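Long-range contacts in peptide-binding protein (PDB 6SQX), which cleaves the peptidoglycan of potentially competing bacteria, probably as a secreted cysteine-type endopeptidase of the NlpC/P60 family: residues Lys45-Asp49 / Ile378-Thr382; Gln55-Tyr59 / Leu473-Pro477; Leu181-Thr185 / Glu254-Leu259; Pro234-Lys238 / Asn307-Pro312; Trp292-Pro296 / Ser333-Ile337. All coordinates share one frame; numbering follows the deposited sequence. Where two conformers were deposited one is given.

Contact 1 of 5, residues Lys45-Asp49 / Ile378-Thr382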
# COMPACT_ATOMS: atom_id res chain seq x y z
N LYS A 45 -10.58 1.92 -25.09
CA LYS A 45 -11.38 0.89 -24.45
C LYS A 45 -11.25 0.94 -22.92
O LYS A 45 -10.31 1.51 -22.36
CB LYS A 45 -10.99 -0.50 -24.93
CG LYS A 45 -11.24 -0.77 -26.43
CD LYS A 45 -10.74 -2.16 -26.76
CE LYS A 45 -10.73 -2.44 -28.26
NZ LYS A 45 -9.89 -3.64 -28.55
N ASN A 46 -12.22 0.31 -22.26
CA ASN A 46 -12.13 0.04 -20.84
C ASN A 46 -11.54 -1.35 -20.62
O ASN A 46 -11.78 -2.28 -21.39
CB ASN A 46 -13.50 0.14 -20.17
CG ASN A 46 -14.03 1.55 -20.14
OD1 ASN A 46 -13.27 2.50 -20.07
ND2 ASN A 46 -15.35 1.69 -20.21
N ILE A 47 -10.78 -1.48 -19.53
CA ILE A 47 -10.08 -2.73 -19.25
C ILE A 47 -11.06 -3.82 -18.81
O ILE A 47 -10.87 -5.00 -19.13
CB ILE A 47 -8.96 -2.51 -18.22
CG1 ILE A 47 -8.05 -1.38 -18.70
CG2 ILE A 47 -8.17 -3.78 -17.97
CD1 ILE A 47 -6.84 -1.13 -17.83
N ILE A 48 -12.09 -3.46 -18.05
CA ILE A 48 -13.14 -4.41 -17.72
C ILE A 48 -14.48 -3.76 -17.99
O ILE A 48 -14.60 -2.53 -18.04
CB ILE A 48 -13.05 -4.96 -16.27
CG1 ILE A 48 -13.26 -3.85 -15.24
CG2 ILE A 48 -11.73 -5.72 -16.03
CD1 ILE A 48 -11.99 -3.10 -14.90
N ASP A 49 -15.50 -4.60 -18.16
CA ASP A 49 -16.79 -4.13 -18.62
C ASP A 49 -17.62 -3.55 -17.47
O ASP A 49 -17.23 -3.56 -16.30
CB ASP A 49 -17.52 -5.23 -19.39
CG ASP A 49 -17.83 -6.47 -18.54
OD1 ASP A 49 -17.87 -6.39 -17.29
OD2 ASP A 49 -18.05 -7.54 -19.14
N ILE A 378 -4.37 -11.52 -17.67
CA ILE A 378 -4.95 -10.31 -18.23
C ILE A 378 -4.05 -9.12 -17.89
O ILE A 378 -3.93 -8.76 -16.71
CB ILE A 378 -6.36 -10.06 -17.67
CG1 ILE A 378 -7.27 -11.25 -17.97
CG2 ILE A 378 -6.91 -8.75 -18.23
CD1 ILE A 378 -8.75 -11.01 -17.64
N PRO A 379 -3.42 -8.49 -18.88
CA PRO A 379 -2.62 -7.29 -18.60
C PRO A 379 -3.45 -6.25 -17.88
O PRO A 379 -4.62 -6.02 -18.21
CB PRO A 379 -2.20 -6.81 -19.99
CG PRO A 379 -2.17 -8.08 -20.83
CD PRO A 379 -3.34 -8.90 -20.30
N PHE A 380 -2.84 -5.64 -16.87
CA PHE A 380 -3.42 -4.61 -16.02
C PHE A 380 -4.41 -5.15 -15.00
O PHE A 380 -4.92 -4.36 -14.19
CB PHE A 380 -4.06 -3.44 -16.80
CG PHE A 380 -3.08 -2.70 -17.68
CD1 PHE A 380 -2.33 -1.62 -17.20
CD2 PHE A 380 -2.90 -3.08 -19.00
CE1 PHE A 380 -1.42 -0.95 -18.02
CE2 PHE A 380 -1.99 -2.42 -19.82
CZ PHE A 380 -1.26 -1.34 -19.33
N MET A 381 -4.66 -6.48 -14.98
CA MET A 381 -5.64 -7.06 -14.08
C MET A 381 -5.13 -8.33 -13.42
O MET A 381 -5.94 -9.12 -12.92
CB MET A 381 -6.97 -7.32 -14.82
CG MET A 381 -7.74 -6.05 -15.09
SD MET A 381 -8.37 -5.28 -13.56
CE MET A 381 -8.48 -3.59 -14.09
N THR A 382 -3.82 -8.58 -13.43
CA THR A 382 -3.25 -9.77 -12.82
C THR A 382 -2.08 -9.36 -11.96
O THR A 382 -1.24 -8.59 -12.41
CB THR A 382 -2.71 -10.70 -13.91
OG1 THR A 382 -3.75 -10.96 -14.87
CG2 THR A 382 -2.24 -12.04 -13.31
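Met381 lays its side chain against Ile47 and Ile48 in an apolar contact. From CB, which faces the loop 45-49 and also leans on Thr474, the chain runs to CG. This methylene meets Ile47 CG2 at 3.7 Å, with Ile48 CG2 a little farther off. The bend at chi2 (-68°) then carries the sulfur past Ile48 CG2 and on to the end methyl. Met381 CE touches both isoleucines, lying 3.6 Å from Ile48 CD1 and 3.9 Å from Ile47 CG2; the Met381 and Ile48 side chains cross at about a right angle.

The other branch of Ile47 goes to a different neighbour: its CD1 sits 3.8 Å from Phe380 CB, at the root of that side chain, while the phenyl ring heads off elsewhere. Presenting Phe380 and Met381 together is the work of a type II turn from Ile378 to Met381. Ile378 O accepts the turn's own bond from Met381 N and a second from Thr382 OG1, just past the turn, on the opposite face of its carbonyl plane.

Helix 298-308 closes the cluster through Phe301, which touches both Ile47 and Met381, and through Ile305 against Phe380. The loop 45-49 leads into helix 50-64, and the turn leads into strand 382-387 of the six-stranded NlpC/P60 sheet, beside strands 395-405 and 467-472.

Contact 2 of 5, residues Gln55-Tyr59 / Leu473-Pro477. With EDO (1,2-ethanediol), chain F.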
# COMPACT_ATOMS: atom_id res chain seq x y z
N GLN A 55 -19.51 -4.70 -9.90
CA GLN A 55 -19.29 -5.65 -8.82
C GLN A 55 -18.06 -5.28 -8.01
O GLN A 55 -18.07 -5.35 -6.77
CB GLN A 55 -19.13 -7.06 -9.37
CG GLN A 55 -20.28 -7.54 -10.27
CD GLN A 55 -21.67 -7.33 -9.65
OE1 GLN A 55 -21.94 -7.81 -8.54
NE2 GLN A 55 -22.55 -6.62 -10.37
N MET A 56 -16.98 -4.85 -8.69
CA MET A 56 -15.78 -4.45 -7.97
C MET A 56 -16.04 -3.22 -7.10
O MET A 56 -15.53 -3.11 -5.98
CB MET A 56 -14.65 -4.13 -8.97
CG MET A 56 -14.11 -5.36 -9.68
SD MET A 56 -12.99 -4.86 -10.97
CE MET A 56 -12.20 -6.41 -11.36
N ASN A 57 -16.82 -2.26 -7.63
CA ASN A 57 -17.08 -1.04 -6.87
C ASN A 57 -17.96 -1.33 -5.65
O ASN A 57 -17.76 -0.74 -4.59
CB ASN A 57 -17.79 0.01 -7.74
CG ASN A 57 -16.92 0.63 -8.84
OD1 ASN A 57 -17.49 1.23 -9.78
ND2 ASN A 57 -15.57 0.52 -8.74
N GLU A 58 -18.93 -2.25 -5.78
CA GLU A 58 -19.73 -2.63 -4.62
C GLU A 58 -18.86 -3.28 -3.55
O GLU A 58 -18.98 -2.99 -2.35
CB GLU A 58 -20.86 -3.57 -5.05
CG GLU A 58 -21.97 -2.81 -5.76
CD GLU A 58 -23.04 -3.72 -6.30
OE1 GLU A 58 -23.06 -4.91 -5.87
OE2 GLU A 58 -23.85 -3.27 -7.13
N TYR A 59 -17.95 -4.16 -3.97
CA TYR A 59 -17.04 -4.77 -3.01
C TYR A 59 -16.18 -3.70 -2.34
O TYR A 59 -16.04 -3.69 -1.12
CB TYR A 59 -16.18 -5.85 -3.68
CG TYR A 59 -15.20 -6.54 -2.78
CD1 TYR A 59 -15.63 -7.35 -1.75
CD2 TYR A 59 -13.82 -6.40 -2.98
CE1 TYR A 59 -14.73 -8.02 -0.93
CE2 TYR A 59 -12.90 -7.06 -2.17
CZ TYR A 59 -13.36 -7.87 -1.13
OH TYR A 59 -12.45 -8.52 -0.33
N LEU A 473 -7.53 -10.41 -10.92
CA LEU A 473 -8.41 -9.56 -10.14
C LEU A 473 -9.86 -9.59 -10.63
O LEU A 473 -10.76 -9.20 -9.88
CB LEU A 473 -7.93 -8.11 -10.20
CG LEU A 473 -6.53 -7.88 -9.66
CD1 LEU A 473 -6.22 -6.40 -9.77
CD2 LEU A 473 -6.42 -8.33 -8.19
N THR A 474 -10.09 -10.07 -11.84
CA THR A 474 -11.39 -9.94 -12.50
C THR A 474 -12.51 -10.69 -11.79
O THR A 474 -13.68 -10.51 -12.16
CB THR A 474 -11.25 -10.37 -13.96
OG1 THR A 474 -10.53 -11.61 -14.02
CG2 THR A 474 -10.48 -9.30 -14.74
N GLU A 475 -12.19 -11.49 -10.78
CA GLU A 475 -13.18 -12.19 -9.98
C GLU A 475 -13.30 -11.49 -8.63
O GLU A 475 -12.36 -11.51 -7.82
CB GLU A 475 -12.80 -13.66 -9.81
CG GLU A 475 -12.62 -14.40 -11.14
CD GLU A 475 -13.82 -14.23 -12.08
OE1 GLU A 475 -13.59 -13.95 -13.28
OE2 GLU A 475 -14.97 -14.38 -11.61
N THR A 476 -14.44 -10.86 -8.39
CA THR A 476 -14.67 -10.20 -7.10
C THR A 476 -15.08 -11.24 -6.07
O THR A 476 -15.91 -12.11 -6.37
CB THR A 476 -15.75 -9.13 -7.24
OG1 THR A 476 -15.23 -8.01 -7.98
CG2 THR A 476 -16.20 -8.64 -5.87
N PRO A 477 -14.51 -11.21 -4.85
CA PRO A 477 -14.87 -12.15 -3.78
C PRO A 477 -16.36 -12.10 -3.39
O PRO A 477 -17.00 -11.05 -3.51
CB PRO A 477 -14.00 -11.70 -2.60
CG PRO A 477 -12.83 -11.00 -3.25
CD PRO A 477 -13.40 -10.32 -4.45
C1 EDO F . -11.65 -7.29 -7.43
O1 EDO F . -12.71 -6.81 -6.59
C2 EDO F . -10.36 -7.38 -6.64
O2 EDO F . -10.39 -8.51 -5.75
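Thr476 OG1 comes within 3.3 Å of Met56 CG and is hydrogen-bonded to O1 of a 1,2-ethanediol at 3.1 Å; either hydroxyl could be the donor. The diol, probably from the crystallisation liquor, lies where the helix 50-64 and the C-terminal tail face each other, and it is hydrogen-bonded to the carbonyl of Ala350 as well.

The two branches of Thr476 divide the work. While OG1 looks toward Met56 and the diol, CG2 stands opposite the backbone N and presses on Tyr59 CB at 3.5 Å, the two side chains sliding past each other in opposite senses. Met56 crosses Thr476 obliquely and stays extended beyond CG (chi2 171°), which takes its methyl back toward the start of the tail: Met56 CE reaches Leu473 O at 3.5 Å and Thr474 CA at 3.8 Å.

Tyr59 meets the last modelled residue. With CG anti to the backbone N (chi1 180°) the ring extends toward the tail, and Pro477 lies over one face. Pro477 CD is 4.1 Å from the ring centroid and 13° off the normal, a CH-pi contact, while CG of the same proline approaches Tyr59 CZ at 3.8 Å.

The tail follows strand 467-472 of the six-stranded sheet, so its packing on helix 50-64 joins the C-terminal end of the model to an N-terminal helix. Thr476 OG1, amid apolar groups, finds a partner in a small diol. Between helix and tail the contact is chiefly apolar; at its start the tail is also tied by a backbone bond of Leu473 to Met381.

Contact 3 of 5, residues Leu181-Thr185 / Glu254-Leu259. With EDO (1,2-ethanediol), chain N.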
# COMPACT_ATOMS: atom_id res chain seq x y z
N LEU A 181 -2.10 6.24 5.44
CA LEU A 181 -3.54 6.45 5.25
C LEU A 181 -3.83 7.90 4.92
O LEU A 181 -3.31 8.81 5.57
CB LEU A 181 -4.36 6.05 6.50
CG LEU A 181 -4.32 4.59 6.95
CD1 LEU A 181 -5.15 4.40 8.23
CD2 LEU A 181 -4.79 3.68 5.85
N TRP A 182 -4.72 8.11 3.95
CA TRP A 182 -4.97 9.45 3.47
C TRP A 182 -6.13 10.13 4.20
O TRP A 182 -7.08 9.48 4.66
CB TRP A 182 -5.30 9.38 1.97
CG TRP A 182 -4.29 8.57 1.22
CD1 TRP A 182 -4.53 7.46 0.48
CD2 TRP A 182 -2.86 8.77 1.18
NE1 TRP A 182 -3.36 6.94 -0.01
CE2 TRP A 182 -2.31 7.73 0.39
CE3 TRP A 182 -1.99 9.71 1.76
CZ2 TRP A 182 -0.95 7.61 0.14
CZ3 TRP A 182 -0.62 9.60 1.49
CH2 TRP A 182 -0.12 8.56 0.68
N THR A 183 -6.08 11.47 4.24
CA THR A 183 -7.20 12.24 4.75
C THR A 183 -8.48 11.76 4.08
O THR A 183 -8.54 11.57 2.86
CB THR A 183 -6.96 13.71 4.35
OG1 THR A 183 -5.79 14.18 5.02
CG2 THR A 183 -8.17 14.59 4.72
N GLY A 184 -9.53 11.56 4.90
CA GLY A 184 -10.81 11.07 4.41
C GLY A 184 -11.07 9.60 4.69
O GLY A 184 -12.21 9.15 4.47
N THR A 185 -10.05 8.83 5.12
CA THR A 185 -10.22 7.38 5.25
C THR A 185 -11.17 7.06 6.41
O THR A 185 -10.91 7.50 7.53
CB THR A 185 -8.88 6.70 5.52
OG1 THR A 185 -7.95 6.98 4.45
CG2 THR A 185 -9.06 5.20 5.57
N GLU A 254 -3.27 13.90 -1.43
CA GLU A 254 -2.56 12.76 -2.01
C GLU A 254 -3.50 11.93 -2.87
O GLU A 254 -4.68 11.70 -2.51
CB GLU A 254 -2.00 11.86 -0.91
CG GLU A 254 -0.90 12.54 -0.10
CD GLU A 254 0.53 12.21 -0.55
OE1 GLU A 254 0.70 11.50 -1.57
OE2 GLU A 254 1.47 12.70 0.14
N ALA A 255 -2.99 11.45 -4.00
CA ALA A 255 -3.77 10.49 -4.79
C ALA A 255 -4.17 9.30 -3.91
O ALA A 255 -3.44 8.90 -2.99
CB ALA A 255 -2.96 10.01 -6.00
N GLY A 256 -5.34 8.75 -4.21
CA GLY A 256 -5.95 7.71 -3.39
C GLY A 256 -6.99 8.23 -2.43
O GLY A 256 -7.84 7.47 -1.99
N SER A 257 -6.96 9.53 -2.12
CA SER A 257 -7.98 10.12 -1.27
C SER A 257 -9.32 10.12 -1.99
O SER A 257 -9.41 10.26 -3.21
CB SER A 257 -7.64 11.58 -0.98
OG SER A 257 -6.36 11.67 -0.38
N ILE A 258 -10.39 10.01 -1.21
CA ILE A 258 -11.75 9.97 -1.70
C ILE A 258 -12.53 10.95 -0.83
O ILE A 258 -12.69 10.74 0.38
CB ILE A 258 -12.33 8.54 -1.65
CG1 ILE A 258 -11.50 7.59 -2.53
CG2 ILE A 258 -13.80 8.51 -2.07
CD1 ILE A 258 -11.81 6.09 -2.20
N LEU A 259 -12.99 12.05 -1.43
CA LEU A 259 -13.50 13.15 -0.63
C LEU A 259 -14.75 13.74 -1.27
O LEU A 259 -14.93 13.66 -2.49
CB LEU A 259 -12.45 14.27 -0.52
CG LEU A 259 -11.18 13.87 0.26
CD1 LEU A 259 -10.04 14.88 -0.02
CD2 LEU A 259 -11.49 13.82 1.78
C1 EDO N . 2.07 14.82 4.24
O1 EDO N . 0.72 15.12 4.61
C2 EDO N . 2.03 13.77 3.13
O2 EDO N . 1.64 14.35 1.89
O HOH W 1 -9.75 9.48 1.55
O HOH W 2 -13.04 8.54 1.92
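The indole of Trp182 lies flat over the turn 254-257, with Glu254 CB and Ala255 O on the same face. Glu254 CB is 3.7 Å from the centroid of the six-membered ring, a CH-pi contact, and the next methylene, Glu254 CG, stays close at 3.4 Å from Trp182 CZ3. Ala255 O sits above the five-membered side, 3.6 Å from Trp182 NE1 but over the plane. The bend at chi2 (-97°) keeps the Glu254 chain along the ring, and the carboxylate plane is 21° from the indole's. Lys238 and Arg330 form salt bridges to its two oxygens, which should favour the charged form.

Each segment contains a type II turn, and the two are built alike. Thr185 OG1 donates to Trp182 O in one, Ser257 OG to Glu254 O in the other, each at 2.7 Å, in the carbonyl plane and on a lone pair, beside the backbone bond of the turn. Gly184 and Gly256 occupy the positive-phi third positions. Ser257 OG also touches Trp182 CB, and Leu259 CD2 packs on Gly184 CA. Two waters finish the join: one accepts from Ile258 N at 2.9 Å and bonds to Thr183 O, the other bridges Gly184 O and Ile258 O.

The turn 182-185 connects strands 177-181 and 186-192 of the SH3 domain; segment 254-259 runs into strand 259-262 of a second five-stranded sheet with the same strand order, consistent with a second SH3-like domain. Ile258 touches Phe60 and Tyr64 of helix 50-64.

Contact 4 of 5, residues Pro234-Lys238 / Asn307-Pro312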
# COMPACT_ATOMS: atom_id res chain seq x y z
N PRO A 234 -8.08 12.59 -6.40
CA PRO A 234 -7.11 13.43 -7.13
C PRO A 234 -6.61 12.73 -8.38
O PRO A 234 -6.51 11.50 -8.44
CB PRO A 234 -5.96 13.59 -6.14
CG PRO A 234 -6.62 13.43 -4.72
CD PRO A 234 -7.66 12.32 -5.00
N THR A 235 -6.20 13.54 -9.35
CA THR A 235 -5.68 13.00 -10.61
C THR A 235 -4.16 13.10 -10.73
O THR A 235 -3.62 12.69 -11.77
CB THR A 235 -6.36 13.66 -11.81
OG1 THR A 235 -6.16 15.06 -11.70
CG2 THR A 235 -7.86 13.36 -11.78
N VAL A 236 -3.46 13.63 -9.71
CA VAL A 236 -2.01 13.66 -9.64
C VAL A 236 -1.59 13.17 -8.25
O VAL A 236 -2.42 13.11 -7.33
CB VAL A 236 -1.43 15.08 -9.90
CG1 VAL A 236 -1.79 15.58 -11.33
CG2 VAL A 236 -1.89 16.08 -8.82
N ARG A 237 -0.31 12.81 -8.10
CA ARG A 237 0.10 12.15 -6.86
C ARG A 237 -0.01 13.09 -5.67
O ARG A 237 -0.57 12.73 -4.63
CB ARG A 237 1.50 11.52 -6.98
CG ARG A 237 1.87 10.75 -5.69
CD ARG A 237 3.02 9.80 -5.84
NE ARG A 237 4.33 10.43 -6.03
CZ ARG A 237 5.27 10.57 -5.08
NH1 ARG A 237 6.46 11.08 -5.39
NH2 ARG A 237 5.05 10.23 -3.82
N LYS A 238 0.58 14.29 -5.76
CA LYS A 238 0.57 15.24 -4.65
C LYS A 238 0.20 16.62 -5.17
O LYS A 238 0.63 17.00 -6.25
CB LYS A 238 1.95 15.41 -4.02
CG LYS A 238 2.42 14.13 -3.23
CD LYS A 238 3.82 14.32 -2.77
CE LYS A 238 4.38 13.07 -2.13
NZ LYS A 238 3.98 12.97 -0.68
N ASN A 307 1.89 8.69 -13.33
CA ASN A 307 2.05 9.63 -12.22
C ASN A 307 2.83 9.04 -11.04
O ASN A 307 3.34 9.80 -10.21
CB ASN A 307 0.70 10.11 -11.69
CG ASN A 307 -0.01 11.06 -12.64
OD1 ASN A 307 0.61 11.63 -13.56
ND2 ASN A 307 -1.28 11.25 -12.42
N TYR A 308 2.89 7.70 -10.93
CA TYR A 308 3.63 7.07 -9.84
C TYR A 308 5.07 6.76 -10.17
O TYR A 308 5.88 6.57 -9.24
CB TYR A 308 2.95 5.75 -9.37
CG TYR A 308 1.62 5.98 -8.70
CD1 TYR A 308 1.56 6.59 -7.43
CD2 TYR A 308 0.42 5.57 -9.31
CE1 TYR A 308 0.33 6.84 -6.83
CE2 TYR A 308 -0.82 5.82 -8.71
CZ TYR A 308 -0.85 6.44 -7.47
OH TYR A 308 -2.07 6.70 -6.87
N ILE A 309 5.40 6.67 -11.47
CA ILE A 309 6.75 6.29 -11.85
C ILE A 309 7.74 7.28 -11.28
O ILE A 309 7.53 8.51 -11.37
CB ILE A 309 6.88 6.18 -13.37
CG1 ILE A 309 6.01 5.01 -13.92
CG2 ILE A 309 8.36 6.08 -13.78
CD1 ILE A 309 5.96 4.89 -15.46
N GLY A 310 8.80 6.77 -10.68
CA GLY A 310 9.80 7.58 -10.04
C GLY A 310 9.55 7.87 -8.56
O GLY A 310 10.45 8.42 -7.89
N MET A 311 8.37 7.50 -8.01
CA MET A 311 8.18 7.65 -6.57
C MET A 311 9.16 6.76 -5.82
O MET A 311 9.29 5.58 -6.15
CB MET A 311 6.77 7.19 -6.26
CG MET A 311 6.49 7.15 -4.76
SD MET A 311 4.75 6.81 -4.31
CE MET A 311 4.44 5.26 -5.17
N PRO A 312 9.91 7.29 -4.86
CA PRO A 312 10.84 6.43 -4.11
C PRO A 312 10.11 5.27 -3.45
O PRO A 312 8.93 5.37 -3.08
CB PRO A 312 11.43 7.37 -3.04
CG PRO A 312 11.20 8.76 -3.58
CD PRO A 312 9.93 8.69 -4.39
O HOH W 3 4.98 11.05 -8.66
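Arg237 and Met311 make the main side-chain contact here, the Met311 side chain packing over one face of the guanidinium. Met311 SD is 3.5 Å from Arg237 NH2, and Met311 CG is equally near that nitrogen, offset toward the rim of the group. Arg237 leaves its backbone with CG opposite N (chi1 -176°), then kinks at chi3 (70°), and this late bend lays the flat end on Met311. Asn321 OD1 accepts a hydrogen bond from Arg237 NH2 and helps fix its rotation.

A polar link runs through water. At the guanidinium edge, in its plane, a water accepts from Arg237 NE at 2.8 Å and donates to Asn307 O at 2.6 Å. That carbonyl belongs to the weakly bonded last turn of helix 298-308, and the partly negative helix end probably suits the cation nearby. The side chain of Asn307 also approaches the loop, ND2 lying 2.8 Å from Thr235 O and beside Val236 CA.

From here the chain leaves the helix through a type II turn, Tyr308 to Met311, closed by Met311 N on Tyr308 O, with Gly310 at positive phi. The turn brings Met311 against the loop 234-238, which joins strands 230-234 and 238-240 next to the sheet that is probably a second SH3-like domain, so this is a seam between that part and the NlpC/P60 part.

Apolar contacts complete the account. The aliphatic run of Arg237 crosses Tyr308 obliquely, CD lying 3.9 Å from Tyr308 CD1. Leu327 of helix 326-334 touches both Tyr308 and Met311.

Contact 5 of 5, residues Trp292-Pro296 / Ser333-Ile337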
# COMPACT_ATOMS: atom_id res chain seq x y z
N TRP A 292 -15.12 10.24 -8.56
CA TRP A 292 -14.71 8.91 -8.17
C TRP A 292 -15.91 7.97 -8.23
O TRP A 292 -17.03 8.39 -7.91
CB TRP A 292 -14.15 8.97 -6.75
CG TRP A 292 -13.71 7.64 -6.23
CD1 TRP A 292 -12.46 7.11 -6.31
CD2 TRP A 292 -14.52 6.68 -5.54
NE1 TRP A 292 -12.44 5.85 -5.76
CE2 TRP A 292 -13.70 5.57 -5.27
CE3 TRP A 292 -15.86 6.65 -5.16
CZ2 TRP A 292 -14.17 4.45 -4.59
CZ3 TRP A 292 -16.35 5.51 -4.52
CH2 TRP A 292 -15.50 4.43 -4.24
N PRO A 293 -15.77 6.69 -8.64
CA PRO A 293 -14.51 6.11 -9.13
C PRO A 293 -14.14 6.58 -10.52
O PRO A 293 -15.00 6.83 -11.37
CB PRO A 293 -14.82 4.61 -9.20
CG PRO A 293 -16.05 4.42 -8.37
CD PRO A 293 -16.83 5.67 -8.53
N MET A 294 -12.83 6.70 -10.75
CA MET A 294 -12.36 7.06 -12.07
C MET A 294 -12.72 5.94 -13.05
O MET A 294 -12.69 4.75 -12.71
CB MET A 294 -10.85 7.23 -12.00
CG MET A 294 -10.18 7.55 -13.31
SD MET A 294 -8.40 7.91 -13.12
CE MET A 294 -8.42 9.43 -12.21
N THR A 295 -13.04 6.31 -14.29
CA THR A 295 -13.41 5.31 -15.27
C THR A 295 -12.22 4.40 -15.57
O THR A 295 -11.10 4.89 -15.76
CB THR A 295 -13.84 6.03 -16.55
OG1 THR A 295 -14.99 6.84 -16.26
CG2 THR A 295 -14.19 5.05 -17.63
N PRO A 296 -12.42 3.05 -15.62
CA PRO A 296 -11.31 2.10 -15.75
C PRO A 296 -10.88 1.89 -17.21
O PRO A 296 -10.84 0.76 -17.71
CB PRO A 296 -11.87 0.83 -15.11
CG PRO A 296 -13.33 0.86 -15.54
CD PRO A 296 -13.71 2.35 -15.39
N SER A 333 -7.36 1.84 -5.90
CA SER A 333 -8.37 2.56 -5.12
C SER A 333 -8.98 3.70 -5.92
O SER A 333 -10.16 4.00 -5.77
CB SER A 333 -7.81 3.06 -3.78
OG SER A 333 -6.86 4.12 -3.96
N THR A 334 -8.17 4.36 -6.77
CA THR A 334 -8.65 5.46 -7.61
C THR A 334 -9.80 5.02 -8.52
O THR A 334 -10.67 5.83 -8.88
CB THR A 334 -7.47 5.91 -8.47
OG1 THR A 334 -6.49 6.44 -7.58
CG2 THR A 334 -7.83 6.97 -9.50
N PHE A 335 -9.82 3.74 -8.87
CA PHE A 335 -10.82 3.13 -9.75
C PHE A 335 -11.92 2.41 -8.96
O PHE A 335 -12.75 1.72 -9.58
CB PHE A 335 -10.10 2.17 -10.70
CG PHE A 335 -9.11 2.88 -11.59
CD1 PHE A 335 -9.57 3.55 -12.73
CD2 PHE A 335 -7.77 2.92 -11.24
CE1 PHE A 335 -8.67 4.24 -13.54
CE2 PHE A 335 -6.86 3.60 -12.06
CZ PHE A 335 -7.33 4.30 -13.19
N GLY A 336 -11.90 2.50 -7.62
CA GLY A 336 -12.89 1.75 -6.85
C GLY A 336 -12.70 0.25 -6.90
O GLY A 336 -13.69 -0.49 -6.89
N ILE A 337 -11.45 -0.22 -6.92
CA ILE A 337 -11.12 -1.63 -6.89
C ILE A 337 -10.29 -1.82 -5.64
O ILE A 337 -9.28 -1.12 -5.46
CB ILE A 337 -10.34 -2.04 -8.14
CG1 ILE A 337 -11.22 -1.84 -9.39
CG2 ILE A 337 -9.88 -3.49 -8.01
CD1 ILE A 337 -10.48 -2.10 -10.71
O HOH W 4 -13.83 2.43 -12.05
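Trp292 NE1 donates to Ser333 O at 2.9 Å in an almost straight bond (175°), with the acceptor in the indole plane and the nitrogen in the carbonyl plane. The same oxygen takes Gly336 N from its own segment, part of the Schellman motif that ends helix 326-334, so two N-H groups grip it. Two residues after Trp292, Met294 N donates to Thr334 O, the next carbonyl along the helix end, at 3.0 Å and 164°. Carbonyls of the helix's last turn thus also accept from the incoming loop. A water ties the next pair, donating to Met294 O at 2.7 Å and to Phe335 O at 2.8 Å.

Around this polar core the packing is close. The peptide before Pro293 is cis, which folds the ring back on its predecessor: Pro293 CG stands 3.8 Å above the indole, over its centre. Pro293 CB rests on Phe335 O. Met294 runs alongside Thr334, both pointing the same way, and the bend at chi3 (-67°) brings Met294 CE to 3.7 Å from Thr334 CG2. Its sulfur approaches Phe335 obliquely, 4.4 Å from the ring centroid, a Met-aromatic contact. The backbone of Thr295 comes at the edge of that ring, Thr295 O being 3.4 Å from Phe335 CE1.

Helix 298-308 backs Phe335, whose ring stacks with Phe301. On another flank, helix 50-64 sends Asn57 to the carbonyls of Phe335 and Gly336, and its Phe60 meets Trp292. The indole also lies on strand 230-234, linking the probable second SH3-like sheet to the NlpC/P60 helix.

In the fold
Contacts 1, 3 and 5 are buried; contacts 2 and 4 are only partly so. Waters bridge contacts 3, 4 and 5, and a diol partners contact 2. Contacts 1, 2 and 5 touch one another around helix 50-64: Met381 O bonds to Leu473 N, Ile47 N to Pro296 O, and the helix itself joins contacts 2 and 5. Contact 1 is wholly apolar across its segments, contact 2 nearly so, whereas contact 5 relies on direct backbone and indole bonds at a helix end. Contacts 3 and 4 share the salt bridge of Glu254 with Lys238: contact 3 joins the SH3 sheet to a second, probably SH3-like one, and contact 4 joins that second sheet to the NlpC/P60 part.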